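Local coordinates for protein putative hydrolase YdeN (Bacillus subtilis, PDB 1UXO) that probably acts as a serine hydrolase of the alpha/beta-hydrolase fold, in the RBBP9 family, with a substrate that is not established, at residues Q46-L49 with E50-L53; L80-L83 with E84-L88; V142-S145 with F146-L150. The protein carries 2 engineered substitutions. All coordinates share one frame; numbering follows the deposited sequence.

How the contacts relate
The three contacts follow one another along a chain with the alpha/beta-hydrolase fold, each at an end of a helix: contact 1 at the start of 49-57, contact 2 at the finish of 75-84, contact 3 at the start of 144-153. Contacts 1 and 2 have centres about 15 Å apart and touch where L53 CD2 lies 3.6 Å from F82 N. Contact 3, about 22 Å from either by centres, meets contact 2 through L80 CD1 and L150 CD1, 4.0 Å apart. The predicted charge relay of S73, D139 and H166 is nearest contact 3, the V142 side chain coming within about 4 Å of those of S73 and H166; the W52 side chain is about 8 Å from that of S73.

Contact 1 of 3, residues Q46-L49 with E50-L53; sequences QPRL and EDWL
W52 folds back against P47 at the N-terminus of helix 49-57, one of the helices flanking the parallel sheet of this alpha/beta-hydrolase fold. R48 occupies the N-cap position, and its carbonyl oxygen takes the first helical bond, from W52 N (3.1 Å), plus a weak one from D51 N.

The indole can be followed outward. Its CB lies close to L49 O and R48 O. CG stands anti to the carbonyl carbon (chi1 -79°), which sends the ring back toward the residues before the helix; CD1 then passes 3.4 Å from R48 O. Beyond it W52 NE1 comes to 3.5 Å from P47 CB. CE2 and CZ2 rest against the same methylene, the proline approaching the ring obliquely. The N-H of NE1 is spent on P42 O, so a hydrogen bond to the preceding loop fixes how the indole is turned. F114 meets the same ring edge-to-face.

R48 and D51 run side by side, but the carboxylate oxygen D51 OD2 touches R48 CB, at 3.6 Å, and not the guanidinium: the bent arginine chain carries its NE to a salt bridge with E113. That glutamate also accepts from L49 N, tying the helix start to another loop. One turn on, L53 N gives a nearly straight bond to L49 O, and L49 CD1 packs 3.8 Å from L53 CG.

Contact 2 of 3, residues L80-L83 with E84-L88; sequences LRFL and EHLQL
R81 NH1 is gripped by two acceptors, E84 OE1 at 2.9 Å and the carbonyl oxygen of S118, at the C-terminal end of helix 75-84 in this alpha/beta-hydrolase fold. The arginine and glutamate, three residues apart, lie side by side and point the same way, a salt bridge along one helix flank. OE1 is met on its syn side, somewhat out of the carboxylate plane, and sits close to the guanidinium plane; the two flat groups are turned 53° against each other, and the pair is joined by a single N-H. A bend at chi2 (-70°) swings the arginine tip toward the glutamate and brings R81 CD within 3.3 Å of E84 OE1. Each charged end has further partners: R81 NH2 donates to G117 O, F119 makes a cation-pi contact with the guanidinium, and E84 OE2 accepts from D120 N. With an alanine here, E84 OE1 would probably lose its charged mate and the carbonyls of G117 and S118 their arginine donors, though E84 OE2 would keep D120 N.

The backbone shows the helix running out. E84 N still reaches L80 O in the helical manner, whereas H85, the first residue to leave helical angles, bonds to F82 O only three residues back. L86 N likewise donates to L83 O (3.2 Å), from well above the carbonyl plane; L83 O also receives K123 NZ. The L86 side chain points back to the helix, its CD2 4.2 Å from L83 CD2 and meeting the F82 ring obliquely at CE2, 4.1 Å away.

Contact 3 of 3, residues V142-S145 with F146-L150; sequences VPFS and FSKDL
P143 sets its CB, CG and CD over one face of the F146 ring at the N-terminus of helix 144-153, in the beta-alpha-beta unit running from strand 128-136 to strand 157-161. The CH-pi contact is nearly square: P143 CD stands 3.9 Å from the F146 ring centroid and only 10° off the normal, while CB and CG spread over the CD1-CE1 side. F146 CG is anti to the carbonyl carbon (chi1 -72°), which folds the phenyl back against the proline at the N-cap. S145 OG approaches the same ring from another direction, in its plane, 3.4 Å from F146 CD1. K103 adds a cation-pi contact.

Backbone bonds fasten the turn: F146 N reaches P143 O at 2.9 Å from above the carbonyl plane, and K148 N and D149 N then bond to F144 O and S145 O as the regular helix sets in. The F144 ring turns to the other flank, where K148 CD passes obliquely by CE2.

On the inner side S147 OG meets V142 CG1 and bonds to G100 O. A water donates to both V142 O and S147 OG, each at 2.8 Å, bridging the residue before the cap to the first turn. V142 N in turn bonds to D139 OD1, so both polar backbone atoms of V142 have partners, and a chain of hydrogen bonds through this residue links the aspartate of the predicted charge relay to the first turn of the helix.

Contact 1 of 3, residues Q46-L49 with E50-L53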
loop_
_atom_site.group_PDB
_atom_site.type_symbol
_atom_site.label_atom_id
_atom_site.label_comp_id
_atom_site.label_asym_id
_atom_site.label_seq_id
_atom_site.Cartn_x
_atom_site.Cartn_y
_atom_site.Cartn_z
ATOM N N GLN A 46 -16.095 -6.954 -5.696
ATOM C CA GLN A 46 -16.696 -7.331 -4.413
ATOM C C GLN A 46 -15.652 -8.001 -3.541
ATOM O O GLN A 46 -15.671 -9.230 -3.269
ATOM C CB GLN A 46 -17.853 -8.307 -4.586
ATOM C CG GLN A 46 -19.006 -7.760 -5.346
ATOM C CD GLN A 46 -20.110 -8.792 -5.578
ATOM O OE1 GLN A 46 -20.988 -8.986 -4.724
ATOM N NE2 GLN A 46 -20.071 -9.446 -6.749
ATOM N N PRO A 47 -14.698 -7.209 -3.102
ATOM C CA PRO A 47 -13.560 -7.775 -2.389
ATOM C C PRO A 47 -13.885 -8.247 -0.973
ATOM O O PRO A 47 -14.708 -7.645 -0.312
ATOM C CB PRO A 47 -12.579 -6.594 -2.319
ATOM C CG PRO A 47 -13.359 -5.431 -2.490
ATOM C CD PRO A 47 -14.612 -5.748 -3.232
ATOM N N ARG A 48 -13.199 -9.301 -0.553
ATOM C CA ARG A 48 -13.380 -9.960 0.744
ATOM C C ARG A 48 -11.988 -10.063 1.329
ATOM O O ARG A 48 -11.090 -10.528 0.671
ATOM C CB ARG A 48 -13.965 -11.380 0.577
ATOM C CG ARG A 48 -15.355 -11.399 -0.088
ATOM C CD ARG A 48 -16.356 -10.404 0.530
ATOM N NE ARG A 48 -16.533 -10.596 1.971
ATOM C CZ ARG A 48 -17.182 -11.635 2.526
ATOM N NH1 ARG A 48 -17.716 -12.584 1.766
ATOM N NH2 ARG A 48 -17.293 -11.722 3.851
ATOM N N LEU A 49 -11.842 -9.572 2.551
ATOM C CA LEU A 49 -10.552 -9.551 3.241
ATOM C C LEU A 49 -9.892 -10.903 3.297
ATOM O O LEU A 49 -8.677 -11.010 3.041
ATOM C CB LEU A 49 -10.705 -8.994 4.671
ATOM C CG LEU A 49 -9.477 -8.975 5.606
ATOM C CD1 LEU A 49 -8.386 -8.098 5.004
ATOM C CD2 LEU A 49 -9.828 -8.480 6.999
ATOM N N GLU A 50 -10.646 -11.930 3.691
ATOM C CA GLU A 50 -10.015 -13.257 3.801
ATOM C C GLU A 50 -9.409 -13.751 2.489
ATOM O O GLU A 50 -8.369 -14.319 2.502
ATOM C CB GLU A 50 -10.951 -14.318 4.431
ATOM C CG GLU A 50 -11.270 -13.969 5.867
ATOM C CD GLU A 50 -10.042 -13.762 6.776
ATOM O OE1 GLU A 50 -9.070 -14.588 6.693
ATOM O OE2 GLU A 50 -10.066 -12.762 7.563
ATOM N N ASP A 51 -10.052 -13.463 1.366
ATOM C CA ASP A 51 -9.537 -13.882 0.060
ATOM C C ASP A 51 -8.324 -13.035 -0.343
ATOM O O ASP A 51 -7.394 -13.552 -0.878
ATOM C CB ASP A 51 -10.610 -13.809 -0.998
ATOM C CG ASP A 51 -11.783 -14.756 -0.714
ATOM O OD1 ASP A 51 -11.514 -15.851 -0.175
ATOM O OD2 ASP A 51 -13.007 -14.477 -0.980
ATOM N N TRP A 52 -8.322 -11.739 -0.021
ATOM C CA TRP A 52 -7.158 -10.895 -0.313
ATOM C C TRP A 52 -5.946 -11.409 0.542
ATOM O O TRP A 52 -4.795 -11.539 0.013
ATOM C CB TRP A 52 -7.467 -9.412 -0.067
ATOM C CG TRP A 52 -8.229 -8.784 -1.173
ATOM C CD1 TRP A 52 -9.215 -9.356 -1.931
ATOM C CD2 TRP A 52 -8.050 -7.451 -1.689
ATOM N NE1 TRP A 52 -9.658 -8.465 -2.873
ATOM C CE2 TRP A 52 -8.967 -7.288 -2.746
ATOM C CE3 TRP A 52 -7.207 -6.369 -1.355
ATOM C CZ2 TRP A 52 -9.055 -6.111 -3.509
ATOM C CZ3 TRP A 52 -7.283 -5.220 -2.115
ATOM C CH2 TRP A 52 -8.208 -5.095 -3.186
ATOM N N LEU A 53 -6.177 -11.675 1.837
ATOM C CA LEU A 53 -5.112 -12.242 2.675
ATOM C C LEU A 53 -4.588 -13.599 2.181
ATOM O O LEU A 53 -3.381 -13.837 2.205
ATOM C CB LEU A 53 -5.576 -12.354 4.137
ATOM C CG LEU A 53 -5.889 -11.023 4.852
ATOM C CD1 LEU A 53 -6.363 -11.304 6.312
ATOM C CD2 LEU A 53 -4.744 -10.070 4.822
#

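Contact 2 of 3, residues L80-L83 with E84-L88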
loop_
_atom_site.group_PDB
_atom_site.type_symbol
_atom_site.label_atom_id
_atom_site.label_comp_id
_atom_site.label_asym_id
_atom_site.label_seq_id
_atom_site.Cartn_x
_atom_site.Cartn_y
_atom_site.Cartn_z
ATOM N N LEU A 80 -1.813 -4.309 5.966
ATOM C CA LEU A 80 -1.674 -4.104 7.422
ATOM C C LEU A 80 -2.176 -5.345 8.195
ATOM O O LEU A 80 -1.516 -5.844 9.147
ATOM C CB LEU A 80 -2.405 -2.824 7.915
ATOM C CG LEU A 80 -1.847 -1.496 7.402
ATOM C CD1 LEU A 80 -2.716 -0.358 7.845
ATOM C CD2 LEU A 80 -0.413 -1.302 7.793
ATOM N N ARG A 81 -3.326 -5.862 7.792
ATOM C CA ARG A 81 -3.827 -7.084 8.397
ATOM C C ARG A 81 -2.904 -8.258 8.140
ATOM O O ARG A 81 -2.723 -9.114 9.006
ATOM C CB ARG A 81 -5.207 -7.392 7.931
ATOM C CG ARG A 81 -6.231 -6.447 8.424
ATOM C CD ARG A 81 -6.463 -6.642 9.958
ATOM N NE ARG A 81 -7.475 -5.733 10.399
ATOM C CZ ARG A 81 -7.627 -5.292 11.623
ATOM N NH1 ARG A 81 -6.848 -5.714 12.627
ATOM N NH2 ARG A 81 -8.603 -4.414 11.812
ATOM N N PHE A 82 -2.361 -8.337 6.927
ATOM C CA PHE A 82 -1.391 -9.373 6.573
ATOM C C PHE A 82 -0.182 -9.338 7.473
ATOM O O PHE A 82 0.256 -10.385 8.003
ATOM C CB PHE A 82 -1.029 -9.191 5.098
ATOM C CG PHE A 82 -0.157 -10.221 4.546
ATOM C CD1 PHE A 82 -0.569 -11.535 4.446
ATOM C CD2 PHE A 82 1.117 -9.861 4.065
ATOM C CE1 PHE A 82 0.311 -12.504 3.888
ATOM C CE2 PHE A 82 1.977 -10.823 3.483
ATOM C CZ PHE A 82 1.555 -12.139 3.414
ATOM N N LEU A 83 0.401 -8.160 7.674
ATOM C CA LEU A 83 1.608 -8.050 8.512
ATOM C C LEU A 83 1.303 -8.378 9.947
ATOM O O LEU A 83 2.170 -8.921 10.633
ATOM C CB LEU A 83 2.176 -6.646 8.463
ATOM C CG LEU A 83 2.653 -6.198 7.081
ATOM C CD1 LEU A 83 3.005 -4.746 7.230
ATOM C CD2 LEU A 83 3.849 -6.999 6.664
ATOM N N GLU A 84 0.090 -8.067 10.433
ATOM C CA GLU A 84 -0.243 -8.406 11.828
ATOM C C GLU A 84 -0.097 -9.871 12.105
ATOM O O GLU A 84 0.303 -10.245 13.198
ATOM C CB GLU A 84 -1.704 -8.111 12.172
ATOM C CG GLU A 84 -2.019 -6.734 12.497
ATOM C CD GLU A 84 -3.475 -6.567 12.957
ATOM O OE1 GLU A 84 -4.384 -7.209 12.397
ATOM O OE2 GLU A 84 -3.705 -5.784 13.895
ATOM N N HIS A 85 -0.442 -10.710 11.137
ATOM C CA HIS A 85 -0.451 -12.144 11.366
ATOM C C HIS A 85 0.777 -12.881 10.795
ATOM O O HIS A 85 0.844 -14.089 10.853
ATOM C CB HIS A 85 -1.763 -12.721 10.809
ATOM C CG HIS A 85 -2.952 -12.415 11.674
ATOM N ND1 HIS A 85 -4.239 -12.411 11.193
ATOM C CD2 HIS A 85 -3.039 -12.057 12.991
ATOM C CE1 HIS A 85 -5.070 -12.090 12.176
ATOM N NE2 HIS A 85 -4.373 -11.868 13.279
ATOM N N LEU A 86 1.767 -12.124 10.322
ATOM C CA LEU A 86 2.954 -12.716 9.710
ATOM C C LEU A 86 4.053 -12.953 10.752
ATOM O O LEU A 86 4.414 -12.058 11.501
ATOM C CB LEU A 86 3.458 -11.727 8.671
ATOM C CG LEU A 86 4.344 -12.245 7.569
ATOM C CD1 LEU A 86 3.653 -13.425 6.885
ATOM C CD2 LEU A 86 4.606 -11.112 6.567
ATOM N N GLN A 87 4.579 -14.176 10.794
ATOM C CA GLN A 87 5.750 -14.497 11.602
ATOM C C GLN A 87 6.975 -14.156 10.788
ATOM O O GLN A 87 7.221 -14.769 9.729
ATOM C CB GLN A 87 5.818 -15.983 12.012
ATOM C CG GLN A 87 7.130 -16.289 12.741
ATOM C CD GLN A 87 7.051 -17.141 14.025
ATOM O OE1 GLN A 87 6.660 -18.321 13.957
ATOM N NE2 GLN A 87 7.495 -16.562 15.191
ATOM N N LEU A 88 7.713 -13.161 11.231
ATOM C CA LEU A 88 8.872 -12.673 10.481
ATOM C C LEU A 88 10.111 -12.820 11.319
ATOM O O LEU A 88 10.099 -12.521 12.518
ATOM C CB LEU A 88 8.698 -11.193 10.165
ATOM C CG LEU A 88 7.693 -10.806 9.079
ATOM C CD1 LEU A 88 7.476 -9.280 9.054
ATOM C CD2 LEU A 88 8.154 -11.309 7.726
#

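Contact 3 of 3, residues V142-S145 with F146-L150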
loop_
_atom_site.group_PDB
_atom_site.type_symbol
_atom_site.label_atom_id
_atom_site.label_comp_id
_atom_site.label_asym_id
_atom_site.label_seq_id
_atom_site.Cartn_x
_atom_site.Cartn_y
_atom_site.Cartn_z
ATOM N N VAL A 142 -10.832 8.560 0.238
ATOM C CA VAL A 142 -10.106 8.424 1.502
ATOM C C VAL A 142 -9.750 9.821 2.043
ATOM O O VAL A 142 -8.806 10.445 1.580
ATOM C CB VAL A 142 -8.818 7.607 1.348
ATOM C CG1 VAL A 142 -8.170 7.429 2.709
ATOM C CG2 VAL A 142 -9.132 6.203 0.801
ATOM N N PRO A 143 -10.468 10.319 3.013
ATOM C CA PRO A 143 -10.171 11.669 3.518
ATOM C C PRO A 143 -8.756 11.738 4.001
ATOM O O PRO A 143 -8.211 10.797 4.635
ATOM C CB PRO A 143 -11.191 11.866 4.637
ATOM C CG PRO A 143 -12.275 10.905 4.293
ATOM C CD PRO A 143 -11.629 9.696 3.690
ATOM N N PHE A 144 -8.103 12.833 3.628
ATOM C CA PHE A 144 -6.739 13.100 4.047
ATOM C C PHE A 144 -6.453 12.868 5.512
ATOM O O PHE A 144 -5.416 12.274 5.862
ATOM C CB PHE A 144 -6.298 14.531 3.644
ATOM C CG PHE A 144 -4.871 14.841 4.041
ATOM C CD1 PHE A 144 -3.816 14.324 3.310
ATOM C CD2 PHE A 144 -4.604 15.668 5.149
ATOM C CE1 PHE A 144 -2.497 14.624 3.690
ATOM C CE2 PHE A 144 -3.292 15.987 5.502
ATOM C CZ PHE A 144 -2.252 15.430 4.808
ATOM N N SER A 145 -7.385 13.279 6.370
ATOM C CA SER A 145 -7.242 13.095 7.820
ATOM C C SER A 145 -7.102 11.631 8.225
ATOM O O SER A 145 -6.421 11.303 9.193
ATOM C CB SER A 145 -8.444 13.715 8.555
ATOM O OG SER A 145 -9.631 13.061 8.186
ATOM N N PHE A 146 -7.769 10.752 7.494
ATOM C CA PHE A 146 -7.670 9.307 7.777
ATOM C C PHE A 146 -6.252 8.775 7.496
ATOM O O PHE A 146 -5.746 7.840 8.183
ATOM C CB PHE A 146 -8.632 8.531 6.892
ATOM C CG PHE A 146 -10.103 8.654 7.230
ATOM C CD1 PHE A 146 -10.691 9.815 7.770
ATOM C CD2 PHE A 146 -10.904 7.594 6.912
ATOM C CE1 PHE A 146 -12.062 9.886 8.017
ATOM C CE2 PHE A 146 -12.307 7.642 7.143
ATOM C CZ PHE A 146 -12.881 8.778 7.702
ATOM N N SER A 147 -5.602 9.333 6.473
ATOM C CA SER A 147 -4.254 8.913 6.090
ATOM C C SER A 147 -3.232 9.499 7.065
ATOM O O SER A 147 -2.293 8.839 7.463
ATOM C CB SER A 147 -3.931 9.333 4.651
ATOM O OG SER A 147 -4.752 8.637 3.731
ATOM N N LYS A 148 -3.450 10.734 7.495
ATOM C CA LYS A 148 -2.587 11.360 8.470
ATOM C C LYS A 148 -2.693 10.628 9.837
ATOM O O LYS A 148 -1.678 10.382 10.485
ATOM C CB LYS A 148 -2.961 12.864 8.618
ATOM C CG LYS A 148 -2.043 13.591 9.617
ATOM C CD LYS A 148 -2.100 15.107 9.501
ATOM C CE LYS A 148 -0.805 15.764 9.968
ATOM N NZ LYS A 148 -0.600 17.223 9.644
ATOM N N ASP A 149 -3.922 10.239 10.212
ATOM C CA ASP A 149 -4.227 9.476 11.433
ATOM C C ASP A 149 -3.452 8.183 11.385
ATOM O O ASP A 149 -2.751 7.843 12.333
ATOM C CB ASP A 149 -5.719 9.154 11.455
ATOM C CG ASP A 149 -6.238 8.452 12.751
ATOM O OD1 ASP A 149 -5.507 8.337 13.778
ATOM O OD2 ASP A 149 -7.385 7.893 12.783
ATOM N N LEU A 150 -3.528 7.468 10.261
ATOM C CA LEU A 150 -2.817 6.206 10.129
ATOM C C LEU A 150 -1.290 6.401 10.221
ATOM O O LEU A 150 -0.591 5.617 10.918
ATOM C CB LEU A 150 -3.192 5.543 8.780
ATOM C CG LEU A 150 -2.367 4.336 8.391
ATOM C CD1 LEU A 150 -2.467 3.257 9.468
ATOM C CD2 LEU A 150 -2.739 3.778 7.069
HETATM O O HOH W 1 -6.062 10.254 1.889
#